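Local structure of extracellular ligand-binding receptor (Desulfohalobium retbaense DSM 5692, 5ERE) at residues I7-S12 / D16-Q21; Q158-Q163 / A187-T192; Q196-G201 / S221-G226. The protein probably serves as an extracellular solute sensor, binding 2-oxo-4-methylpentanoic acid (ketoleucine) in a periplasmic-binding-protein-like module and cytosine in a Cache-type sensor module. All blocks are in the same frame, centred on the assembly; numbering follows the deposited sequence.

Contact 1 of 3, residues I7-S12 / D16-Q21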
ATOM      1  N   ILE A   7     -27.959  -6.485   7.594  1.00 35.64           N
ATOM      2  CA  ILE A   7     -28.530  -5.159   7.355  1.00 31.96           C
ATOM      3  C   ILE A   7     -27.845  -4.511   6.170  1.00 31.65           C
ATOM      4  O   ILE A   7     -26.672  -4.187   6.228  1.00 33.32           O
ATOM      5  CB  ILE A   7     -28.391  -4.261   8.582  1.00 37.69           C
ATOM      6  CG1 ILE A   7     -28.900  -5.027   9.795  1.00 29.80           C
ATOM      7  CG2 ILE A   7     -29.163  -2.958   8.365  1.00 36.81           C
ATOM      8  CD1 ILE A   7     -28.746  -4.325  11.167  1.00 37.17           C
ATOM      9  N   LEU A   8     -28.602  -4.366   5.094  1.00 30.93           N
ATOM     10  CA  LEU A   8     -28.082  -3.888   3.807  1.00 33.48           C
ATOM     11  C   LEU A   8     -28.878  -2.671   3.318  1.00 31.99           C
ATOM     12  O   LEU A   8     -30.066  -2.539   3.610  1.00 32.95           O
ATOM     13  CB  LEU A   8     -28.174  -4.974   2.756  1.00 28.86           C
ATOM     14  CG  LEU A   8     -27.615  -6.368   3.126  1.00 26.95           C
ATOM     15  CD1 LEU A   8     -27.902  -7.316   1.962  1.00 27.16           C
ATOM     16  CD2 LEU A   8     -26.117  -6.258   3.441  1.00 29.81           C
ATOM     17  N   PRO A   9     -28.233  -1.807   2.534  1.00 36.54           N
ATOM     18  CA  PRO A   9     -28.868  -0.516   2.254  1.00 38.81           C
ATOM     19  C   PRO A   9     -29.802  -0.592   1.046  1.00 35.01           C
ATOM     20  O   PRO A   9     -29.535   0.056   0.035  1.00 38.57           O
ATOM     21  CB  PRO A   9     -27.665   0.393   2.001  1.00 36.71           C
ATOM     22  CG  PRO A   9     -26.611  -0.565   1.413  1.00 31.75           C
ATOM     23  CD  PRO A   9     -26.820  -1.835   2.119  1.00 27.29           C
ATOM     24  N   PHE A  10     -30.875  -1.376   1.156  1.00 35.86           N
ATOM     25  CA  PHE A  10     -31.763  -1.614   0.032  1.00 35.00           C
ATOM     26  C   PHE A  10     -32.451  -0.287  -0.453  1.00 42.85           C
ATOM     27  O   PHE A  10     -32.541  -0.033  -1.638  1.00 44.62           O
ATOM     28  CB  PHE A  10     -32.844  -2.612   0.395  1.00 34.46           C
ATOM     29  CG  PHE A  10     -32.343  -4.030   0.577  1.00 36.41           C
ATOM     30  CD1 PHE A  10     -31.784  -4.732  -0.489  1.00 36.16           C
ATOM     31  CD2 PHE A  10     -32.435  -4.640   1.801  1.00 39.56           C
ATOM     32  CE1 PHE A  10     -31.319  -6.030  -0.333  1.00 40.53           C
ATOM     33  CE2 PHE A  10     -31.987  -5.968   1.966  1.00 33.74           C
ATOM     34  CZ  PHE A  10     -31.427  -6.650   0.907  1.00 29.60           C
ATOM     35  N   SER A  11     -32.913   0.513   0.500  1.00 42.97           N
ATOM     36  CA  SER A  11     -33.620   1.773   0.249  1.00 45.15           C
ATOM     37  C   SER A  11     -32.636   2.926   0.321  1.00 45.37           C
ATOM     38  O   SER A  11     -32.531   3.605   1.337  1.00 43.44           O
ATOM     39  CB  SER A  11     -34.730   1.969   1.275  1.00 38.98           C
ATOM     40  OG  SER A  11     -35.714   0.968   1.163  1.00 46.84           O
ATOM     41  N   SER A  12     -31.924   3.128  -0.780  1.00 38.09           N
ATOM     42  CA  SER A  12     -30.800   4.037  -0.840  1.00 40.98           C
ATOM     43  C   SER A  12     -30.243   4.066  -2.262  1.00 39.56           C
ATOM     44  O   SER A  12     -30.680   3.289  -3.130  1.00 41.90           O
ATOM     45  CB  SER A  12     -29.707   3.631   0.159  1.00 46.26           C
ATOM     46  OG  SER A  12     -28.727   2.792  -0.430  1.00 43.24           O
ATOM     47  N   ASP A  16     -28.168  -1.382  -5.627  1.00 30.78           N
ATOM     48  CA  ASP A  16     -27.562  -2.402  -6.468  1.00 34.24           C
ATOM     49  C   ASP A  16     -26.509  -3.213  -5.707  1.00 37.68           C
ATOM     50  O   ASP A  16     -26.418  -4.421  -5.886  1.00 33.88           O
ATOM     51  CB  ASP A  16     -26.953  -1.789  -7.741  1.00 41.94           C
ATOM     52  CG  ASP A  16     -25.641  -1.034  -7.482  1.00 61.79           C
ATOM     53  OD1 ASP A  16     -25.623  -0.104  -6.635  1.00 63.67           O
ATOM     54  OD2 ASP A  16     -24.618  -1.363  -8.130  1.00 66.70           O
ATOM     55  N   ILE A  17     -25.742  -2.548  -4.861  1.00 35.18           N
ATOM     56  CA  ILE A  17     -24.743  -3.204  -4.020  1.00 36.00           C
ATOM     57  C   ILE A  17     -25.454  -4.112  -3.017  1.00 38.21           C
ATOM     58  O   ILE A  17     -25.080  -5.283  -2.825  1.00 35.63           O
ATOM     59  CB  ILE A  17     -23.866  -2.148  -3.316  1.00 36.42           C
ATOM     60  CG1 ILE A  17     -22.875  -1.553  -4.333  1.00 40.77           C
ATOM     61  CG2 ILE A  17     -23.118  -2.711  -2.075  1.00 28.14           C
ATOM     62  CD1 ILE A  17     -22.342  -0.183  -3.931  1.00 37.94           C
ATOM     63  N   ALA A  18     -26.511  -3.574  -2.426  1.00 34.72           N
ATOM     64  CA  ALA A  18     -27.320  -4.311  -1.482  1.00 32.30           C
ATOM     65  C   ALA A  18     -27.891  -5.579  -2.104  1.00 37.11           C
ATOM     66  O   ALA A  18     -27.827  -6.607  -1.478  1.00 31.36           O
ATOM     67  CB  ALA A  18     -28.446  -3.463  -0.941  1.00 32.27           C
ATOM     68  N   VAL A  19     -28.425  -5.514  -3.324  1.00 34.59           N
ATOM     69  CA  VAL A  19     -28.985  -6.689  -3.973  1.00 36.37           C
ATOM     70  C   VAL A  19     -27.891  -7.691  -4.330  1.00 32.83           C
ATOM     71  O   VAL A  19     -28.114  -8.892  -4.250  1.00 36.85           O
ATOM     72  CB  VAL A  19     -29.794  -6.324  -5.260  1.00 35.01           C
ATOM     73  CG1 VAL A  19     -30.145  -7.552  -6.077  1.00 36.74           C
ATOM     74  CG2 VAL A  19     -31.084  -5.569  -4.901  1.00 41.32           C
ATOM     75  N   GLU A  20     -26.727  -7.191  -4.722  1.00 27.81           N
ATOM     76  CA  GLU A  20     -25.576  -8.017  -4.988  1.00 34.59           C
ATOM     77  C   GLU A  20     -25.180  -8.823  -3.741  1.00 33.63           C
ATOM     78  O   GLU A  20     -24.957 -10.039  -3.791  1.00 26.86           O
ATOM     79  CB  GLU A  20     -24.414  -7.140  -5.452  1.00 32.31           C
ATOM     80  CG  GLU A  20     -23.155  -7.952  -5.765  1.00 38.47           C
ATOM     81  CD  GLU A  20     -22.084  -7.152  -6.459  1.00 40.51           C
ATOM     82  OE1 GLU A  20     -22.259  -6.800  -7.653  1.00 37.92           O
ATOM     83  OE2 GLU A  20     -21.063  -6.883  -5.809  1.00 38.65           O
ATOM     84  N   GLN A  21     -25.114  -8.138  -2.613  1.00 29.28           N
ATOM     85  CA  GLN A  21     -24.728  -8.764  -1.361  1.00 29.02           C
ATOM     86  C   GLN A  21     -25.756  -9.825  -0.958  1.00 34.19           C
ATOM     87  O   GLN A  21     -25.375 -10.901  -0.504  1.00 38.35           O
ATOM     88  CB  GLN A  21     -24.557  -7.722  -0.268  1.00 30.97           C
ATOM     89  CG  GLN A  21     -23.397  -6.796  -0.504  1.00 29.66           C
ATOM     90  CD  GLN A  21     -23.406  -5.579   0.439  1.00 34.29           C
ATOM     91  OE1 GLN A  21     -24.436  -4.941   0.634  1.00 36.12           O
ATOM     92  NE2 GLN A  21     -22.276  -5.294   1.039  1.00 36.31           N
TER
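Three consecutive residues, Leu8, Pro9 and Phe10, converge on a single methyl group, the CB of Ala18. The ring of Phe10 comes closest, with CD1 3.6 Å from Ala18 CB, an approach that is oblique to the ring. Pro9 CD touches the same Ala18 CB at 3.8 Å, and Leu8 CB completes the trio. Such a convergence is possible because the chain folds sharply as it leaves the strand: Pro9 is the centre of an inverse gamma turn, closed by a hydrogen bond of 2.8 Å from Phe10 N to Leu8 O. The turn brings Phe10 back beside Leu8, whose CB lies 4.0 Å above one face of the Phe10 ring, offset toward the rim. With chi1 at -70°, Phe10 CG sits on the side of its backbone N, and CE1 extends over the helix backbone to 3.7 Å from Ala18 O.

This is the first strand-to-helix connection of a beta-alpha-beta unit formed by strand 3-8, helix 15-32 and strand 37-42, whose two strands lie side by side in the five-stranded parallel sheet of the periplasmic-binding-protein module. Strand 64-70 flanks the packing, where Cys70 is touched by Leu8, Pro9 and Gln21. Beyond the turn, Ser12 OG donates to Pro9 O at 2.9 Å, tilted 32° from the carbonyl plane, and also bonds Phe14 N.

Leu8 spreads its two branches along the helix. CD1 packs on the backbone at Ala18 O and on Gln21 CB, while CD2 lies 3.5 Å from Gln21 OE1. The Gln21 chain is extended beyond CG and crosses Pro9 at about a right angle, its amide NE2 being hydrogen-bonded elsewhere. On another side of the helix, Asp16 and Glu20 both form salt bridges with Arg214.

Contact 2 of 3, residues Q158-Q163 / A187-T192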
ATOM      1  N   GLN A 158     -15.624  18.836  -2.421  1.00 59.85           N
ATOM      2  CA  GLN A 158     -17.071  18.985  -2.513  1.00 60.25           C
ATOM      3  C   GLN A 158     -17.781  17.683  -2.130  1.00 59.02           C
ATOM      4  O   GLN A 158     -17.295  16.600  -2.433  1.00 51.04           O
ATOM      5  CB  GLN A 158     -17.472  19.396  -3.932  1.00 68.56           C
ATOM      6  CG  GLN A 158     -16.991  20.790  -4.360  1.00 68.66           C
ATOM      7  CD  GLN A 158     -17.624  21.902  -3.523  1.00 72.58           C
ATOM      8  OE1 GLN A 158     -18.802  22.219  -3.689  1.00 60.53           O
ATOM      9  NE2 GLN A 158     -16.848  22.472  -2.599  1.00 76.67           N
ATOM     10  N   GLU A 159     -18.929  17.803  -1.469  1.00 59.49           N
ATOM     11  CA  GLU A 159     -19.743  16.653  -1.096  1.00 55.86           C
ATOM     12  C   GLU A 159     -21.039  16.605  -1.906  1.00 64.77           C
ATOM     13  O   GLU A 159     -21.438  17.603  -2.510  1.00 60.39           O
ATOM     14  CB  GLU A 159     -20.052  16.700   0.397  1.00 58.91           C
ATOM     15  CG  GLU A 159     -18.805  16.570   1.279  1.00 73.18           C
ATOM     16  CD  GLU A 159     -19.088  16.763   2.763  1.00 83.01           C
ATOM     17  OE1 GLU A 159     -20.184  17.269   3.111  1.00 85.26           O
ATOM     18  OE2 GLU A 159     -18.197  16.424   3.577  1.00 76.40           O
ATOM     19  N   TYR A 160     -21.690  15.441  -1.930  1.00 54.74           N
ATOM     20  CA  TYR A 160     -23.013  15.311  -2.537  1.00 47.12           C
ATOM     21  C   TYR A 160     -23.836  14.199  -1.898  1.00 54.55           C
ATOM     22  O   TYR A 160     -23.305  13.141  -1.508  1.00 48.98           O
ATOM     23  CB  TYR A 160     -22.913  15.045  -4.043  1.00 51.39           C
ATOM     24  CG  TYR A 160     -22.321  13.685  -4.362  1.00 53.18           C
ATOM     25  CD1 TYR A 160     -20.947  13.494  -4.358  1.00 55.20           C
ATOM     26  CD2 TYR A 160     -23.141  12.598  -4.650  1.00 52.83           C
ATOM     27  CE1 TYR A 160     -20.400  12.268  -4.642  1.00 57.71           C
ATOM     28  CE2 TYR A 160     -22.603  11.344  -4.925  1.00 52.46           C
ATOM     29  CZ  TYR A 160     -21.232  11.183  -4.908  1.00 53.73           C
ATOM     30  OH  TYR A 160     -20.674   9.961  -5.183  1.00 46.76           O
ATOM     31  N   ASN A 161     -25.143  14.432  -1.830  1.00 51.19           N
ATOM     32  CA  ASN A 161     -26.099  13.413  -1.458  1.00 55.33           C
ATOM     33  C   ASN A 161     -26.292  12.413  -2.601  1.00 57.14           C
ATOM     34  O   ASN A 161     -26.765  12.798  -3.675  1.00 54.46           O
ATOM     35  CB  ASN A 161     -27.424  14.059  -1.089  1.00 53.54           C
ATOM     36  CG  ASN A 161     -28.402  13.060  -0.514  1.00 60.04           C
ATOM     37  OD1 ASN A 161     -29.066  12.331  -1.245  1.00 58.37           O
ATOM     38  ND2 ASN A 161     -28.471  13.000   0.804  1.00 65.53           N
ATOM     39  N   PRO A 162     -25.919  11.127  -2.393  1.00 48.58           N
ATOM     40  CA  PRO A 162     -26.017  10.186  -3.521  1.00 44.92           C
ATOM     41  C   PRO A 162     -27.458   9.842  -3.920  1.00 38.39           C
ATOM     42  O   PRO A 162     -27.695   9.394  -5.043  1.00 42.93           O
ATOM     43  CB  PRO A 162     -25.257   8.946  -3.016  1.00 49.19           C
ATOM     44  CG  PRO A 162     -25.345   9.001  -1.544  1.00 51.35           C
ATOM     45  CD  PRO A 162     -25.287  10.503  -1.216  1.00 51.56           C
ATOM     46  N   GLN A 163     -28.415  10.012  -3.023  1.00 41.68           N
ATOM     47  CA  GLN A 163     -29.805   9.842  -3.438  1.00 48.09           C
ATOM     48  C   GLN A 163     -30.272  11.041  -4.307  1.00 59.13           C
ATOM     49  O   GLN A 163     -30.891  10.857  -5.349  1.00 60.64           O
ATOM     50  CB  GLN A 163     -30.720   9.683  -2.218  1.00 56.56           C
ATOM     51  CG  GLN A 163     -30.653   8.289  -1.533  1.00 59.62           C
ATOM     52  CD  GLN A 163     -29.436   8.131  -0.626  1.00 61.76           C
ATOM     53  OE1 GLN A 163     -28.709   7.138  -0.705  1.00 54.51           O
ATOM     54  NE2 GLN A 163     -29.218   9.109   0.252  1.00 61.97           N
ATOM     55  N   ALA A 187     -19.751   5.209  -5.632  1.00 40.11           N
ATOM     56  CA  ALA A 187     -20.016   3.908  -6.212  1.00 42.83           C
ATOM     57  C   ALA A 187     -20.587   4.132  -7.622  1.00 45.41           C
ATOM     58  O   ALA A 187     -20.051   4.948  -8.384  1.00 43.64           O
ATOM     59  CB  ALA A 187     -20.965   3.094  -5.303  1.00 34.96           C
ATOM     60  N   GLY A 188     -21.653   3.432  -7.988  1.00 46.42           N
ATOM     61  CA  GLY A 188     -22.113   3.436  -9.379  1.00 38.77           C
ATOM     62  C   GLY A 188     -22.571   4.807  -9.899  1.00 46.69           C
ATOM     63  O   GLY A 188     -22.574   5.026 -11.109  1.00 39.98           O
ATOM     64  N   GLU A 189     -22.958   5.709  -8.992  1.00 47.21           N
ATOM     65  CA  GLU A 189     -23.487   7.027  -9.355  1.00 49.29           C
ATOM     66  C   GLU A 189     -22.403   7.860 -10.065  1.00 57.44           C
ATOM     67  O   GLU A 189     -22.683   8.911 -10.650  1.00 55.42           O
ATOM     68  CB  GLU A 189     -24.028   7.796  -8.112  1.00 38.58           C
ATOM     69  CG  GLU A 189     -22.970   8.286  -7.106  1.00 48.04           C
ATOM     70  CD  GLU A 189     -22.587   7.215  -6.069  1.00 43.19           C
ATOM     71  OE1 GLU A 189     -22.965   6.069  -6.279  1.00 44.05           O
ATOM     72  OE2 GLU A 189     -21.948   7.557  -5.045  1.00 41.35           O
ATOM     73  N   ALA A 190     -21.165   7.388  -9.996  1.00 48.64           N
ATOM     74  CA  ALA A 190     -20.062   8.002 -10.703  1.00 53.03           C
ATOM     75  C   ALA A 190     -20.276   8.081 -12.204  1.00 48.06           C
ATOM     76  O   ALA A 190     -19.679   8.924 -12.826  1.00 46.88           O
ATOM     77  CB  ALA A 190     -18.767   7.264 -10.419  1.00 43.97           C
ATOM     78  N   ALA A 191     -21.090   7.214 -12.792  1.00 49.37           N
ATOM     79  CA  ALA A 191     -21.341   7.300 -14.235  1.00 56.38           C
ATOM     80  C   ALA A 191     -22.119   8.584 -14.600  1.00 62.12           C
ATOM     81  O   ALA A 191     -21.931   9.152 -15.669  1.00 60.22           O
ATOM     82  CB  ALA A 191     -22.092   6.084 -14.722  1.00 54.57           C
ATOM     83  N   THR A 192     -22.982   9.030 -13.698  1.00 59.37           N
ATOM     84  CA  THR A 192     -23.712  10.279 -13.871  1.00 63.31           C
ATOM     85  C   THR A 192     -22.829  11.487 -13.570  1.00 65.69           C
ATOM     86  O   THR A 192     -22.832  12.495 -14.311  1.00 59.51           O
ATOM     87  CB  THR A 192     -24.957  10.307 -12.974  1.00 62.70           C
ATOM     88  OG1 THR A 192     -25.870   9.312 -13.441  1.00 68.80           O
ATOM     89  CG2 THR A 192     -25.658  11.688 -12.989  1.00 59.37           C
TER
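Tyr160 and Glu189 cross obliquely, the phenol ring and the carboxylate being turned 63° against each other. Glu189 OE2 lies at the hydroxyl edge of the ring, near its plane, where Tyr160 OH donates to it in a short hydrogen bond of 2.7 Å. The anti lone pair of Glu189 OE2, directed away from the other carboxylate oxygen, receives this bond. In Glu189, CG lies between the backbone N and the carbonyl carbon (chi1 70°), which puts it against the tyrosine, 3.8 Å from Tyr160 CE2. The bend at chi2 (-86°) then turns the carboxylate so that OE2 meets Tyr160 OH. Pro162 contributes its CB, 4.1 Å from Glu189 OE2.

Tyr160 ends strand 154-160, whereas Glu189 lies in a type I turn, Ala187 to Ala190, that follows strand 181-185. Strand 129-134 runs between strands 154-160 and 181-185 in the parallel part of the sheet, and Met134, its last residue, is touched by both side chains, so the pair spans the end of that strand. Phe14, a residue of the 2-oxo-4-methylpentanoic acid pocket, packs on both Pro162 and Glu189.

Besides the tyrosine, Glu189 OE2 takes a weak bond of 3.3 Å from Ala187 N, within its own turn. Tyr160 OH is likewise shared, being hydrogen-bonded to Ser186 OG as well. Two donors, one of them weakly bound, thus meet one oxygen of a buried side chain; they hold the carboxylate in place, tie the end of the tyrosine to the turn and would probably favour the ionised form of Glu189.

Contact 3 of 3, residues Q196-G201 / S221-G226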
ATOM      1  N   GLN A 196     -21.990  14.521 -16.433  1.00 71.29           N
ATOM      2  CA  GLN A 196     -22.255  15.922 -16.194  1.00 78.15           C
ATOM      3  C   GLN A 196     -20.956  16.716 -16.138  1.00 85.85           C
ATOM      4  O   GLN A 196     -20.882  17.825 -16.670  1.00 97.70           O
ATOM      5  CB  GLN A 196     -23.056  16.083 -14.906  1.00 73.50           C
ATOM      6  CG  GLN A 196     -24.433  15.424 -14.978  1.00 73.19           C
ATOM      7  CD  GLN A 196     -25.332  15.764 -13.793  1.00 72.03           C
ATOM      8  OE1 GLN A 196     -25.003  16.609 -12.964  1.00 74.80           O
ATOM      9  NE2 GLN A 196     -26.486  15.117 -13.730  1.00 68.26           N
ATOM     10  N   ALA A 197     -19.924  16.145 -15.522  1.00 62.23           N
ATOM     11  CA  ALA A 197     -18.636  16.832 -15.447  1.00 62.47           C
ATOM     12  C   ALA A 197     -18.024  17.054 -16.842  1.00 65.90           C
ATOM     13  O   ALA A 197     -17.517  18.142 -17.131  1.00 63.68           O
ATOM     14  CB  ALA A 197     -17.673  16.061 -14.564  1.00 64.56           C
ATOM     15  N   ARG A 198     -18.075  16.039 -17.702  1.00 67.84           N
ATOM     16  CA  ARG A 198     -17.549  16.168 -19.055  1.00 74.96           C
ATOM     17  C   ARG A 198     -18.409  17.152 -19.859  1.00 85.35           C
ATOM     18  O   ARG A 198     -17.885  17.923 -20.666  1.00 85.78           O
ATOM     19  CB  ARG A 198     -17.485  14.804 -19.743  1.00 65.92           C
ATOM     20  CG  ARG A 198     -16.405  13.856 -19.170  1.00 68.52           C
ATOM     21  CD  ARG A 198     -15.037  14.189 -19.725  1.00 72.00           C
ATOM     22  NE  ARG A 198     -14.008  13.186 -19.409  1.00 66.47           N
ATOM     23  CZ  ARG A 198     -13.032  13.354 -18.514  1.00 62.96           C
ATOM     24  NH1 ARG A 198     -12.929  14.472 -17.803  1.00 60.60           N
ATOM     25  NH2 ARG A 198     -12.139  12.399 -18.328  1.00 58.82           N
ATOM     26  N   GLN A 199     -19.719  17.143 -19.616  1.00 84.25           N
ATOM     27  CA  GLN A 199     -20.640  18.039 -20.317  1.00 83.35           C
ATOM     28  C   GLN A 199     -20.503  19.465 -19.787  1.00 86.00           C
ATOM     29  O   GLN A 199     -20.860  20.428 -20.462  1.00 93.22           O
ATOM     30  CB  GLN A 199     -22.089  17.543 -20.185  1.00 73.14           C
ATOM     31  CG  GLN A 199     -22.439  16.399 -21.165  1.00 75.55           C
ATOM     32  CD  GLN A 199     -23.832  15.823 -20.951  1.00 76.82           C
ATOM     33  OE1 GLN A 199     -24.493  16.119 -19.950  1.00 78.95           O
ATOM     34  NE2 GLN A 199     -24.281  14.986 -21.887  1.00 68.75           N
ATOM     35  N   ALA A 200     -19.971  19.585 -18.576  1.00 71.84           N
ATOM     36  CA  ALA A 200     -19.712  20.875 -17.964  1.00 70.51           C
ATOM     37  C   ALA A 200     -18.319  21.425 -18.339  1.00 78.39           C
ATOM     38  O   ALA A 200     -17.902  22.477 -17.830  1.00 70.99           O
ATOM     39  CB  ALA A 200     -19.855  20.771 -16.447  1.00 60.62           C
ATOM     40  N   GLY A 201     -17.613  20.720 -19.227  1.00 79.79           N
ATOM     41  CA  GLY A 201     -16.327  21.176 -19.741  1.00 72.39           C
ATOM     42  C   GLY A 201     -15.107  20.702 -18.964  1.00 77.51           C
ATOM     43  O   GLY A 201     -13.977  20.990 -19.351  1.00 71.68           O
ATOM     44  N   SER A 221     -18.873   4.287 -20.573  1.00 43.11           N
ATOM     45  CA  SER A 221     -17.482   4.474 -21.004  1.00 49.27           C
ATOM     46  C   SER A 221     -17.300   5.657 -21.959  1.00 64.41           C
ATOM     47  O   SER A 221     -16.182   6.143 -22.143  1.00 58.52           O
ATOM     48  CB  SER A 221     -16.952   3.207 -21.671  1.00 61.41           C
ATOM     49  OG  SER A 221     -17.871   2.696 -22.613  1.00 71.10           O
ATOM     50  N   ALA A 222     -18.388   6.128 -22.552  1.00 65.32           N
ATOM     51  CA  ALA A 222     -18.314   7.317 -23.375  1.00 70.23           C
ATOM     52  C   ALA A 222     -17.761   8.458 -22.531  1.00 69.07           C
ATOM     53  O   ALA A 222     -17.042   9.323 -23.031  1.00 67.73           O
ATOM     54  CB  ALA A 222     -19.697   7.677 -23.950  1.00 71.17           C
ATOM     55  N   PHE A 223     -18.077   8.437 -21.237  1.00 58.43           N
ATOM     56  CA  PHE A 223     -17.629   9.491 -20.330  1.00 52.26           C
ATOM     57  C   PHE A 223     -16.561   9.025 -19.325  1.00 63.29           C
ATOM     58  O   PHE A 223     -15.726   9.827 -18.890  1.00 61.10           O
ATOM     59  CB  PHE A 223     -18.824  10.068 -19.582  1.00 52.92           C
ATOM     60  CG  PHE A 223     -19.916  10.577 -20.486  1.00 67.94           C
ATOM     61  CD1 PHE A 223     -19.821  11.827 -21.073  1.00 72.16           C
ATOM     62  CD2 PHE A 223     -21.027   9.798 -20.762  1.00 69.14           C
ATOM     63  CE1 PHE A 223     -20.834  12.301 -21.914  1.00 77.62           C
ATOM     64  CE2 PHE A 223     -22.031  10.255 -21.608  1.00 74.12           C
ATOM     65  CZ  PHE A 223     -21.935  11.510 -22.178  1.00 77.39           C
ATOM     66  N   THR A 224     -16.586   7.737 -18.969  1.00 62.41           N
ATOM     67  CA  THR A 224     -15.749   7.221 -17.888  1.00 61.51           C
ATOM     68  C   THR A 224     -14.470   6.556 -18.399  1.00 60.36           C
ATOM     69  O   THR A 224     -13.618   6.186 -17.606  1.00 51.60           O
ATOM     70  CB  THR A 224     -16.512   6.183 -17.022  1.00 48.44           C
ATOM     71  OG1 THR A 224     -16.984   5.120 -17.851  1.00 45.86           O
ATOM     72  CG2 THR A 224     -17.708   6.772 -16.322  1.00 47.55           C
ATOM     73  N   ASN A 225     -14.325   6.407 -19.712  1.00 60.78           N
ATOM     74  CA  ASN A 225     -13.156   5.727 -20.283  1.00 64.05           C
ATOM     75  C   ASN A 225     -11.845   6.391 -19.845  1.00 62.17           C
ATOM     76  O   ASN A 225     -11.705   7.606 -19.942  1.00 55.41           O
ATOM     77  CB  ASN A 225     -13.270   5.698 -21.815  1.00 71.26           C
ATOM     78  CG  ASN A 225     -12.093   5.016 -22.497  1.00 70.67           C
ATOM     79  OD1 ASN A 225     -11.994   3.789 -22.519  1.00 68.30           O
ATOM     80  ND2 ASN A 225     -11.223   5.813 -23.105  1.00 83.06           N
ATOM     81  N   GLY A 226     -10.912   5.586 -19.331  1.00 60.00           N
ATOM     82  CA  GLY A 226      -9.614   6.066 -18.862  1.00 55.46           C
ATOM     83  C   GLY A 226      -9.527   6.313 -17.359  1.00 48.76           C
ATOM     84  O   GLY A 226      -8.451   6.529 -16.823  1.00 49.05           O
TER
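The Phe223 ring meets helix 190-199 through its edge at Arg198, whose CB lies close to the ring plane, 4.0 Å from Phe223 CD1. Gln199 NE2 approaches Phe223 CZ obliquely at 4.2 Å. Neither pair is a stack. The second flat group, the Arg198 guanidinium, meets the backbone of Phe223, whose O lies obliquely to it at 3.8 Å from Arg198 NE. This is a polar proximity only, since the stronger partners of the guanidinium lie elsewhere: Arg198 NH1 bonds the carbonyl oxygens of Ile202 and Ala204.

The shape of the arginine accounts for this division. Its CG, beside the backbone N, passes 4.1 Å from Phe223 O, and a bend at chi2 (-81°) then directs CD and the guanidinium toward the loop that follows its own helix. Arg198 therefore presents its aliphatic part to the aromatic edge and its polar end to backbone oxygens. Phe223, with CG beside its backbone N (chi1 -56°), extends from the short helix 221-224 toward these residues.

Both helices finish close by. Helix 190-199 terminates in a Schellman motif at Gly201, whose positive phi of 91° suits glycine and whose N bonds Arg198 O at 3.2 Å. The other helix is closed by Asn225 N bonding Ser221 O.

The contact lies at the surface and joins two helical connections of the parallel part of the mixed sheet. Helix 190-199 links strands 181-185 and 205-208 and also packs on helix 168-175, where Gln196 and Ala197 touch Leu171. Helix 221-224 leads into strand 228-232, and Gly226 just beyond it bonds Gln205 of strand 205-208 and Val313 of the antiparallel strand 304-314.

How the contacts relate
All three contacts belong to the periplasmic-binding-protein module. Contact 1 lies on its five-stranded parallel sheet, contacts 2 and 3 on the mixed sheet. Contacts 1 and 2, with centres 16 Å apart, touch across the two halves: Ile17 CD1 packs on Ala187 CB at 3.8 Å, and Ser12 CA on Gln163 OE1 at 3.7 Å. They lie near the bound 2-oxo-4-methylpentanoic acid without belonging to its pocket: the side chain of Pro9 is about 5 Å from it and that of Glu189 about 7 Å. Contact 3 shares helix 190-199 with contact 2, Ala191 CA packing on Thr224 CG2 at 4.2 Å, but stays about 13 Å, between nearest atoms, from contact 1.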